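Long-range contact in putative cyclohexadienyl dehydrogenase and ADH prephenate dehydrogenase (Rhizobium meliloti, PDB 4WJI), which probably catalyses the NAD(P)-dependent oxidative decarboxylation of prephenate to 4-hydroxyphenylpyruvate in tyrosine biosynthesis, and binds NADP and tyrosine: residues V116-E128 / L139-T153. Residues are numbered along the deposited sequence; the frame is centred on the assembly and turned at random.
Sequences VHFVPGHPIAGTE and LFRGRWCILTPPAGT. With TYR (tyrosine), chain C; NAP (NADP nicotinamide-adenine-dinucleotide phosphate), chain B.
I124 O, W144 N and, at longer range, R143 NE gather round one water, which donates to I124 O at 2.7 Å and accepts from the two nitrogens. Beside it W144 O accepts the amide of I124, the donor tilted 19° from the carbonyl plane, in the antiparallel pairing of strands 117-123 and 144-147 within the mixed sheet of the Rossmann-type nucleotide-binding domain. H122 and I146 form a hydrogen-bonded pair: I146 N reaches H122 O at 3.0 Å, while the return bond from H122 N is bent and weak. T148 N on P120 O continues the ladder. At this strand end the chain lines the pocket for NADP and tyrosine: the H122 ring, extended with CG anti to its backbone N (chi1 -177°), meets the bound tyrosine hydroxyl edge-on, NE2 to OH 2.5 Å, and H180 takes ND1. I124 CD1 covers one face of that imidazole, 3.5 Å above its centre, and also touches I146 CD1. Beyond the strands, A125 CB packs against L139, F140 and the aliphatic part of R143, whose bent chain (chi2 -88°) brings CD to 3.4 Å from I124 O; Q291 holds its NH1. At the other end, T153 OG1 donates to P150 O, and a second water donates to both F118 O and T153 OG1. A valine here would probably cost P150 O one of its two donors from T153, and this water its second anchor. T153 CG2 meets V119 CG2 obliquely at 4.0 Å.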
ATOM      1  N   VAL A 116      -3.068 -21.342  35.883  1.00 11.50           N
ATOM      2  CA  VAL A 116      -3.773 -20.702  34.766  1.00 12.18           C
ATOM      3  C   VAL A 116      -3.188 -21.161  33.452  1.00 11.27           C
ATOM      4  O   VAL A 116      -2.056 -21.656  33.405  1.00 15.08           O
ATOM      5  CB  VAL A 116      -3.772 -19.187  34.842  1.00 18.35           C
ATOM      6  CG1 VAL A 116      -4.320 -18.693  36.170  1.00 16.87           C
ATOM      7  CG2 VAL A 116      -2.461 -18.563  34.526  1.00 20.67           C
ATOM      8  N   HIS A 117      -3.988 -21.054  32.395  1.00 10.88           N
ATOM      9  CA  HIS A 117      -3.566 -21.482  31.063  1.00 11.87           C
ATOM     10  C   HIS A 117      -3.209 -20.282  30.181  1.00 11.52           C
ATOM     11  O   HIS A 117      -4.050 -19.448  29.856  1.00 15.25           O
ATOM     12  CB  HIS A 117      -4.685 -22.258  30.363  1.00 11.98           C
ATOM     13  CG  HIS A 117      -5.289 -23.332  31.200  1.00 13.41           C
ATOM     14  ND1 HIS A 117      -4.553 -24.396  31.657  1.00 17.32           N
ATOM     15  CD2 HIS A 117      -6.541 -23.487  31.693  1.00 16.71           C
ATOM     16  CE1 HIS A 117      -5.338 -25.183  32.380  1.00 20.99           C
ATOM     17  NE2 HIS A 117      -6.552 -24.658  32.412  1.00 18.31           N
ATOM     18  N   PHE A 118      -1.988 -20.233  29.718  1.00  9.66           N
ATOM     19  CA  PHE A 118      -1.486 -19.092  28.927  1.00  8.94           C
ATOM     20  C   PHE A 118      -1.425 -19.519  27.473  1.00  9.28           C
ATOM     21  O   PHE A 118      -0.576 -20.371  27.121  1.00 11.79           O
ATOM     22  CB  PHE A 118      -0.081 -18.721  29.458  1.00 12.00           C
ATOM     23  CG  PHE A 118       0.568 -17.566  28.775  1.00 11.83           C
ATOM     24  CD1 PHE A 118      -0.170 -16.469  28.320  1.00 11.44           C
ATOM     25  CD2 PHE A 118       1.935 -17.540  28.629  1.00 13.93           C
ATOM     26  CE1 PHE A 118       0.452 -15.377  27.699  1.00 13.60           C
ATOM     27  CE2 PHE A 118       2.568 -16.450  28.044  1.00 13.72           C
ATOM     28  CZ  PHE A 118       1.819 -15.370  27.562  1.00 14.11           C
ATOM     29  N   VAL A 119      -2.281 -18.933  26.636  1.00  9.55           N
ATOM     30  CA  VAL A 119      -2.367 -19.291  25.214  1.00 10.74           C
ATOM     31  C   VAL A 119      -2.227 -18.036  24.384  1.00 11.02           C
ATOM     32  O   VAL A 119      -3.206 -17.349  24.151  1.00 11.73           O
ATOM     33  CB  VAL A 119      -3.703 -19.974  24.849  1.00 13.00           C
ATOM     34  CG1 VAL A 119      -3.616 -20.493  23.410  1.00 15.83           C
ATOM     35  CG2 VAL A 119      -4.010 -21.104  25.836  1.00 15.00           C
ATOM     36  N   PRO A 120      -1.011 -17.694  24.002  1.00 11.29           N
ATOM     37  CA  PRO A 120      -0.759 -16.460  23.259  1.00 12.78           C
ATOM     38  C   PRO A 120      -1.389 -16.495  21.870  1.00 13.21           C
ATOM     39  O   PRO A 120      -1.433 -17.517  21.269  1.00 11.72           O
ATOM     40  CB  PRO A 120       0.769 -16.415  23.155  1.00 17.06           C
ATOM     41  CG  PRO A 120       1.270 -17.312  24.221  1.00 19.82           C
ATOM     42  CD  PRO A 120       0.240 -18.409  24.305  1.00 15.64           C
ATOM     43  N   GLY A 121      -1.853 -15.360  21.389  1.00 12.18           N
ATOM     44  CA  GLY A 121      -2.507 -15.274  20.115  1.00 15.72           C
ATOM     45  C   GLY A 121      -2.038 -14.038  19.359  1.00 13.59           C
ATOM     46  O   GLY A 121      -1.366 -13.131  19.888  1.00 13.57           O
ATOM     47  N   HIS A 122      -2.363 -14.060  18.091  1.00  8.92           N
ATOM     48  CA  HIS A 122      -2.160 -12.909  17.217  1.00  7.93           C
ATOM     49  C   HIS A 122      -3.179 -12.888  16.076  1.00  8.33           C
ATOM     50  O   HIS A 122      -3.032 -13.639  15.167  1.00  8.80           O
ATOM     51  CB  HIS A 122      -0.736 -12.931  16.644  1.00  8.51           C
ATOM     52  CG  HIS A 122      -0.401 -11.750  15.793  1.00  8.61           C
ATOM     53  ND1 HIS A 122       0.756 -11.682  15.053  1.00  8.84           N
ATOM     54  CD2 HIS A 122      -1.039 -10.573  15.607  1.00  8.43           C
ATOM     55  CE1 HIS A 122       0.796 -10.526  14.427  1.00  9.79           C
ATOM     56  NE2 HIS A 122      -0.283  -9.836  14.734  1.00  8.97           N
ATOM     57  N   PRO A 123      -4.179 -12.003  16.120  1.00  7.77           N
ATOM     58  CA  PRO A 123      -5.062 -11.900  14.961  1.00  7.72           C
ATOM     59  C   PRO A 123      -4.364 -11.108  13.826  1.00  8.10           C
ATOM     60  O   PRO A 123      -3.879  -9.998  14.038  1.00  8.59           O
ATOM     61  CB  PRO A 123      -6.289 -11.154  15.507  1.00  9.97           C
ATOM     62  CG  PRO A 123      -5.697 -10.266  16.589  1.00 10.54           C
ATOM     63  CD  PRO A 123      -4.587 -11.074  17.190  1.00 11.17           C
ATOM     64  N   ILE A 124      -4.395 -11.685  12.617  1.00  7.88           N
ATOM     65  CA  ILE A 124      -3.717 -11.111  11.437  1.00  8.38           C
ATOM     66  C   ILE A 124      -4.719 -10.215  10.744  1.00  9.81           C
ATOM     67  O   ILE A 124      -5.195 -10.505   9.657  1.00 11.01           O
ATOM     68  CB  ILE A 124      -3.113 -12.201  10.565  1.00  9.38           C
ATOM     69  CG1 ILE A 124      -2.319 -13.208  11.395  1.00 11.11           C
ATOM     70  CG2 ILE A 124      -2.275 -11.585   9.478  1.00 12.04           C
ATOM     71  CD1 ILE A 124      -1.183 -12.642  12.246  1.00 12.89           C
ATOM     72  N   ALA A 125      -5.056  -9.104  11.407  1.00  8.74           N
ATOM     73  CA  ALA A 125      -6.159  -8.258  10.968  1.00  9.47           C
ATOM     74  C   ALA A 125      -6.003  -6.912  11.658  1.00  9.10           C
ATOM     75  O   ALA A 125      -5.743  -6.844  12.849  1.00 10.17           O
ATOM     76  CB  ALA A 125      -7.508  -8.850  11.400  1.00 12.41           C
ATOM     77  N   GLY A 126      -6.225  -5.823  10.934  1.00 10.63           N
ATOM     78  CA  GLY A 126      -6.225  -4.505  11.550  1.00  8.40           C
ATOM     79  C   GLY A 126      -6.409  -3.400  10.541  1.00 10.48           C
ATOM     80  O   GLY A 126      -6.681  -3.645   9.401  1.00 13.04           O
ATOM     81  N   THR A 127      -6.361  -2.171  11.048  1.00 10.39           N
ATOM     82  CA  THR A 127      -6.431  -0.975  10.229  1.00 10.32           C
ATOM     83  C   THR A 127      -5.329  -0.053  10.751  1.00 11.99           C
ATOM     84  O   THR A 127      -4.609  -0.410  11.695  1.00 11.08           O
ATOM     85  CB  THR A 127      -7.771  -0.243  10.330  1.00 11.94           C
ATOM     86  OG1 THR A 127      -7.880   0.424  11.599  1.00 13.53           O
ATOM     87  CG2 THR A 127      -8.977  -1.149  10.076  1.00 14.88           C
ATOM     88  N   GLU A 128      -5.188   1.137  10.169  1.00 10.33           N
ATOM     89  CA  GLU A 128      -4.217   2.096  10.699  1.00  9.60           C
ATOM     90  C   GLU A 128      -4.711   2.968  11.843  1.00 11.76           C
ATOM     91  O   GLU A 128      -3.952   3.823  12.354  1.00 14.33           O
ATOM     92  CB  GLU A 128      -3.729   2.998   9.556  1.00 11.61           C
ATOM     93  CG  GLU A 128      -4.741   4.064   9.049  1.00 13.21           C
ATOM     94  CD  GLU A 128      -5.759   3.591   8.013  1.00 14.81           C
ATOM     95  OE1 GLU A 128      -6.006   2.338   7.831  1.00 14.29           O
ATOM     96  OE2 GLU A 128      -6.316   4.487   7.321  1.00 16.70           O
ATOM     97  N   LEU A 139     -14.089  -7.285  12.034  1.00 11.00           N
ATOM     98  CA  LEU A 139     -12.672  -7.093  11.655  1.00 11.03           C
ATOM     99  C   LEU A 139     -11.952  -8.402  11.357  1.00 10.38           C
ATOM    100  O   LEU A 139     -11.039  -8.436  10.535  1.00 11.14           O
ATOM    101  CB  LEU A 139     -11.941  -6.313  12.745  1.00 11.89           C
ATOM    102  CG  LEU A 139     -10.433  -6.105  12.579  1.00 11.96           C
ATOM    103  CD1 LEU A 139     -10.085  -5.271  11.379  1.00 15.14           C
ATOM    104  CD2 LEU A 139      -9.831  -5.459  13.825  1.00 12.52           C
ATOM    105  N   PHE A 140     -12.334  -9.468  12.057  1.00  8.98           N
ATOM    106  CA  PHE A 140     -11.627 -10.734  11.983  1.00  9.39           C
ATOM    107  C   PHE A 140     -12.191 -11.706  10.968  1.00  9.24           C
ATOM    108  O   PHE A 140     -11.652 -12.789  10.806  1.00 12.05           O
ATOM    109  CB  PHE A 140     -11.546 -11.339  13.388  1.00  9.37           C
ATOM    110  CG  PHE A 140     -11.062 -10.352  14.393  1.00  9.73           C
ATOM    111  CD1 PHE A 140      -9.730  -9.951  14.396  1.00  8.94           C
ATOM    112  CD2 PHE A 140     -11.901  -9.824  15.344  1.00 10.30           C
ATOM    113  CE1 PHE A 140      -9.276  -9.002  15.326  1.00  9.79           C
ATOM    114  CE2 PHE A 140     -11.464  -8.868  16.243  1.00 11.42           C
ATOM    115  CZ  PHE A 140     -10.161  -8.485  16.260  1.00 11.24           C
ATOM    116  N   ARG A 141     -13.280 -11.334  10.291  1.00 10.16           N
ATOM    117  CA  ARG A 141     -13.962 -12.267   9.362  1.00 12.17           C
ATOM    118  C   ARG A 141     -13.066 -12.516   8.167  1.00 11.37           C
ATOM    119  O   ARG A 141     -12.635 -11.577   7.504  1.00 13.53           O
ATOM    120  CB  ARG A 141     -15.273 -11.634   8.894  1.00 14.83           C
ATOM    121  CG  ARG A 141     -16.346 -11.524   9.954  1.00 19.99           C
ATOM    122  CD  ARG A 141     -17.691 -10.954   9.436  1.00 29.91           C
ATOM    123  N   GLY A 142     -12.831 -13.774   7.847  1.00 12.88           N
ATOM    124  CA  GLY A 142     -12.014 -14.161   6.729  1.00 13.40           C
ATOM    125  C   GLY A 142     -10.530 -13.926   6.877  1.00 13.96           C
ATOM    126  O   GLY A 142      -9.794 -13.993   5.873  1.00 15.59           O
ATOM    127  N   ARG A 143     -10.081 -13.600   8.087  1.00 11.29           N
ATOM    128  CA  ARG A 143      -8.694 -13.385   8.397  1.00  9.66           C
ATOM    129  C   ARG A 143      -8.138 -14.626   9.118  1.00  9.24           C
ATOM    130  O   ARG A 143      -8.888 -15.455   9.619  1.00 13.80           O
ATOM    131  CB  ARG A 143      -8.592 -12.188   9.335  1.00  9.85           C
ATOM    132  CG  ARG A 143      -9.125 -10.902   8.765  1.00 11.02           C
ATOM    133  CD  ARG A 143      -8.099 -10.143   7.997  1.00 17.63           C
ATOM    134  NE  ARG A 143      -7.939 -10.622   6.662  1.00 16.51           N
ATOM    135  CZ  ARG A 143      -8.636 -10.170   5.607  1.00 17.75           C
ATOM    136  NH1 ARG A 143      -8.432 -10.662   4.406  1.00 18.12           N
ATOM    137  NH2 ARG A 143      -9.631  -9.348   5.755  1.00 23.74           N
ATOM    138  N   TRP A 144      -6.825 -14.714   9.196  1.00  9.23           N
ATOM    139  CA  TRP A 144      -6.132 -15.702   9.969  1.00  9.29           C
ATOM    140  C   TRP A 144      -5.824 -15.181  11.371  1.00 10.56           C
ATOM    141  O   TRP A 144      -5.694 -13.955  11.582  1.00 11.12           O
ATOM    142  CB  TRP A 144      -4.782 -16.109   9.284  1.00 11.77           C
ATOM    143  CG  TRP A 144      -5.009 -16.993   8.129  1.00 12.76           C
ATOM    144  CD1 TRP A 144      -5.206 -16.602   6.823  1.00 16.61           C
ATOM    145  CD2 TRP A 144      -5.095 -18.383   8.148  1.00 14.97           C
ATOM    146  NE1 TRP A 144      -5.438 -17.696   6.035  1.00 18.16           N
ATOM    147  CE2 TRP A 144      -5.396 -18.805   6.837  1.00 16.69           C
ATOM    148  CE3 TRP A 144      -5.010 -19.338   9.165  1.00 15.49           C
ATOM    149  CZ2 TRP A 144      -5.575 -20.134   6.510  1.00 20.17           C
ATOM    150  CZ3 TRP A 144      -5.198 -20.659   8.826  1.00 19.18           C
ATOM    151  CH2 TRP A 144      -5.473 -21.040   7.511  1.00 19.57           C
ATOM    152  N   CYS A 145      -5.742 -16.123  12.319  1.00 12.17           N
ATOM    153  CA  CYS A 145      -5.241 -15.860  13.674  1.00 10.22           C
ATOM    154  C   CYS A 145      -4.240 -16.963  14.005  1.00 10.05           C
ATOM    155  O   CYS A 145      -4.472 -18.139  13.685  1.00 13.27           O
ATOM    156  CB  CYS A 145      -6.374 -15.829  14.678  1.00 11.56           C
ATOM    157  SG  CYS A 145      -5.752 -15.518  16.341  1.00 14.41           S
ATOM    158  N   ILE A 146      -3.105 -16.566  14.573  1.00  8.82           N
ATOM    159  CA  ILE A 146      -2.047 -17.507  14.918  1.00  8.85           C
ATOM    160  C   ILE A 146      -1.978 -17.640  16.433  1.00  9.14           C
ATOM    161  O   ILE A 146      -1.835 -16.651  17.156  1.00 11.93           O
ATOM    162  CB  ILE A 146      -0.665 -17.057  14.358  1.00 10.14           C
ATOM    163  CG1 ILE A 146      -0.686 -16.911  12.824  1.00 12.55           C
ATOM    164  CG2 ILE A 146       0.433 -18.001  14.803  1.00 11.88           C
ATOM    165  CD1 ILE A 146       0.515 -16.199  12.251  1.00 12.47           C
ATOM    166  N   LEU A 147      -2.077 -18.868  16.902  1.00  9.38           N
ATOM    167  CA  LEU A 147      -1.814 -19.194  18.312  1.00  9.82           C
ATOM    168  C   LEU A 147      -0.442 -19.787  18.485  1.00 11.78           C
ATOM    169  O   LEU A 147       0.020 -20.545  17.627  1.00 12.88           O
ATOM    170  CB  LEU A 147      -2.866 -20.164  18.837  1.00 12.43           C
ATOM    171  CG  LEU A 147      -4.337 -19.790  18.696  1.00 13.37           C
ATOM    172  CD1 LEU A 147      -5.269 -20.865  19.276  1.00 15.80           C
ATOM    173  CD2 LEU A 147      -4.593 -18.424  19.307  1.00 16.43           C
ATOM    174  N   THR A 148       0.215 -19.458  19.604  1.00 12.05           N
ATOM    175  CA  THR A 148       1.591 -19.961  19.815  1.00 14.83           C
ATOM    176  C   THR A 148       1.710 -20.573  21.254  1.00 16.33           C
ATOM    177  O   THR A 148       2.451 -20.071  22.098  1.00 15.55           O
ATOM    178  CB  THR A 148       2.680 -18.882  19.540  1.00 14.38           C
ATOM    179  OG1 THR A 148       2.606 -17.845  20.527  1.00 17.00           O
ATOM    180  CG2 THR A 148       2.516 -18.260  18.209  1.00 14.11           C
ATOM    181  N   PRO A 149       0.925 -21.646  21.554  1.00 17.72           N
ATOM    182  CA  PRO A 149       0.991 -22.223  22.910  1.00 17.74           C
ATOM    183  C   PRO A 149       2.351 -22.831  23.215  1.00 20.45           C
ATOM    184  O   PRO A 149       2.860 -23.593  22.420  1.00 20.30           O
ATOM    185  CB  PRO A 149      -0.055 -23.332  22.887  1.00 17.31           C
ATOM    186  CG  PRO A 149      -0.471 -23.501  21.498  1.00 19.33           C
ATOM    187  CD  PRO A 149       0.061 -22.417  20.647  1.00 17.25           C
ATOM    188  N   PRO A 150       2.925 -22.498  24.371  1.00 18.35           N
ATOM    189  CA  PRO A 150       4.160 -23.178  24.768  1.00 24.00           C
ATOM    190  C   PRO A 150       3.921 -24.696  24.954  1.00 23.16           C
ATOM    191  O   PRO A 150       2.830 -25.158  25.157  1.00 21.20           O
ATOM    192  CB  PRO A 150       4.537 -22.468  26.074  1.00 25.58           C
ATOM    193  CG  PRO A 150       3.926 -21.111  25.969  1.00 26.11           C
ATOM    194  CD  PRO A 150       2.644 -21.311  25.204  1.00 20.29           C
ATOM    195  N   ALA A 151       4.988 -25.460  24.840  1.00 29.73           N
ATOM    196  CA  ALA A 151       4.943 -26.898  25.040  1.00 28.52           C
ATOM    197  C   ALA A 151       4.310 -27.211  26.389  1.00 24.05           C
ATOM    198  O   ALA A 151       4.629 -26.585  27.362  1.00 28.82           O
ATOM    199  CB  ALA A 151       6.370 -27.434  25.007  1.00 53.70           C
ATOM    200  N   GLY A 152       3.403 -28.170  26.427  1.00 22.88           N
ATOM    201  CA  GLY A 152       2.745 -28.595  27.647  1.00 24.69           C
ATOM    202  C   GLY A 152       1.516 -27.773  28.025  1.00 24.13           C
ATOM    203  O   GLY A 152       0.915 -28.025  29.028  1.00 26.86           O
ATOM    204  N   THR A 153       1.135 -26.813  27.188  1.00 22.71           N
ATOM    205  CA  THR A 153      -0.108 -26.066  27.441  1.00 19.07           C
ATOM    206  C   THR A 153      -1.313 -27.018  27.341  1.00 20.09           C
ATOM    207  O   THR A 153      -1.358 -27.884  26.477  1.00 23.42           O
ATOM    208  CB  THR A 153      -0.259 -24.899  26.453  1.00 19.31           C
ATOM    209  OG1 THR A 153       0.913 -24.079  26.473  1.00 21.70           O
ATOM    210  CG2 THR A 153      -1.464 -24.057  26.829  1.00 21.54           C
TER
HETATM  211  N   TYR C 302      -2.638  -2.466  10.874  1.00 11.03           N
HETATM  212  CA  TYR C 302      -2.269  -3.176   9.621  1.00 11.53           C
HETATM  213  C   TYR C 302      -3.015  -2.573   8.461  1.00 14.17           C
HETATM  214  O   TYR C 302      -3.744  -1.611   8.689  1.00 11.92           O
HETATM  215  CB  TYR C 302      -2.560  -4.677   9.728  1.00 11.40           C
HETATM  216  CG  TYR C 302      -1.841  -5.395  10.864  1.00  9.46           C
HETATM  217  CD1 TYR C 302      -0.735  -4.848  11.517  1.00  9.65           C
HETATM  218  CD2 TYR C 302      -2.288  -6.620  11.284  1.00  8.60           C
HETATM  219  CE1 TYR C 302      -0.106  -5.519  12.552  1.00  9.64           C
HETATM  220  CE2 TYR C 302      -1.665  -7.325  12.283  1.00  8.68           C
HETATM  221  CZ  TYR C 302      -0.592  -6.782  12.940  1.00  9.72           C
HETATM  222  OH  TYR C 302       0.004  -7.438  13.985  1.00 10.07           O
HETATM  223  OXT TYR C 302      -2.862  -3.081   7.325  1.00 14.63           O
HETATM  224  PA  NAP B 301      -4.606   0.885  20.481  1.00  9.98           P
HETATM  225  O1A NAP B 301      -5.823   1.064  19.658  1.00  9.70           O
HETATM  226  O2A NAP B 301      -3.580   1.960  20.603  1.00 12.08           O
HETATM  227  O5B NAP B 301      -5.076   0.522  21.972  1.00  9.88           O
HETATM  228  C5B NAP B 301      -4.128   0.493  23.032  1.00  9.47           C
HETATM  229  C4B NAP B 301      -4.743  -0.001  24.341  1.00 10.10           C
HETATM  230  O4B NAP B 301      -3.682  -0.285  25.246  1.00 11.69           O
HETATM  231  C3B NAP B 301      -5.582   1.058  25.035  1.00 10.64           C
HETATM  232  O3B NAP B 301      -6.551   0.462  25.881  1.00 11.07           O
HETATM  233  C2B NAP B 301      -4.585   1.748  25.927  1.00 11.19           C
HETATM  234  O2B NAP B 301      -5.184   2.298  27.067  1.00 11.88           O
HETATM  235  C1B NAP B 301      -3.718   0.596  26.356  1.00 11.48           C
HETATM  236  N9A NAP B 301      -2.330   0.908  26.793  1.00 12.61           N
HETATM  237  C8A NAP B 301      -1.413   1.615  26.151  1.00 13.22           C
HETATM  238  N7A NAP B 301      -0.257   1.665  26.760  1.00 14.13           N
HETATM  239  C5A NAP B 301      -0.438   0.939  27.898  1.00 13.46           C
HETATM  240  C6A NAP B 301       0.411   0.622  28.978  1.00 15.24           C
HETATM  241  N6A NAP B 301       1.683   1.063  29.017  1.00 18.05           N
HETATM  242  N1A NAP B 301      -0.084  -0.143  29.929  1.00 15.56           N
HETATM  243  C2A NAP B 301      -1.334  -0.567  29.854  1.00 14.85           C
HETATM  244  N3A NAP B 301      -2.207  -0.314  28.897  1.00 12.45           N
HETATM  245  C4A NAP B 301      -1.725   0.454  27.928  1.00 11.91           C
HETATM  246  O3  NAP B 301      -3.850  -0.471  20.082  1.00  9.65           O
HETATM  247  PN  NAP B 301      -4.287  -1.781  19.279  1.00  9.02           P
HETATM  248  O1N NAP B 301      -4.131  -1.447  17.883  1.00 10.72           O
HETATM  249  O2N NAP B 301      -5.564  -2.298  19.771  1.00  8.45           O
HETATM  250  O5D NAP B 301      -3.080  -2.791  19.638  1.00  9.10           O
HETATM  251  C5D NAP B 301      -3.084  -3.591  20.794  1.00  9.13           C
HETATM  252  C4D NAP B 301      -2.209  -4.816  20.542  1.00  9.38           C
HETATM  253  O4D NAP B 301      -2.680  -5.467  19.380  1.00  9.63           O
HETATM  254  C3D NAP B 301      -0.772  -4.487  20.268  1.00  9.77           C
HETATM  255  O3D NAP B 301       0.067  -5.427  20.917  1.00 11.12           O
HETATM  256  C2D NAP B 301      -0.633  -4.591  18.768  1.00 10.00           C
HETATM  257  O2D NAP B 301       0.682  -4.947  18.426  1.00 11.47           O
HETATM  258  C1D NAP B 301      -1.612  -5.734  18.503  1.00  9.37           C
HETATM  259  N1N NAP B 301      -2.238  -5.742  17.171  1.00  8.39           N
HETATM  260  C2N NAP B 301      -2.525  -4.600  16.542  1.00  7.59           C
HETATM  261  C3N NAP B 301      -3.106  -4.603  15.297  1.00  7.74           C
HETATM  262  C7N NAP B 301      -3.430  -3.349  14.519  1.00  8.91           C
HETATM  263  O7N NAP B 301      -3.613  -3.432  13.335  1.00 10.31           O
HETATM  264  N7N NAP B 301      -3.501  -2.217  15.183  1.00  7.99           N
HETATM  265  C4N NAP B 301      -3.395  -5.814  14.725  1.00  7.92           C
HETATM  266  C5N NAP B 301      -3.111  -6.966  15.410  1.00  7.21           C
HETATM  267  C6N NAP B 301      -2.498  -6.926  16.632  1.00  7.93           C
HETATM  268  P2B NAP B 301      -5.401   3.884  27.227  1.00 12.72           P
HETATM  269  O1X NAP B 301      -5.971   4.369  25.936  1.00 13.72           O
HETATM  270  O2X NAP B 301      -6.363   3.983  28.375  1.00 15.17           O
HETATM  271  O3X NAP B 301      -4.066   4.549  27.504  1.00 15.47           O
HETATM  272  O   HOH W   1       1.322 -21.942  28.356  1.00 24.12           O
HETATM  273  O   HOH W   2      -5.556 -12.484   7.869  1.00 13.40           O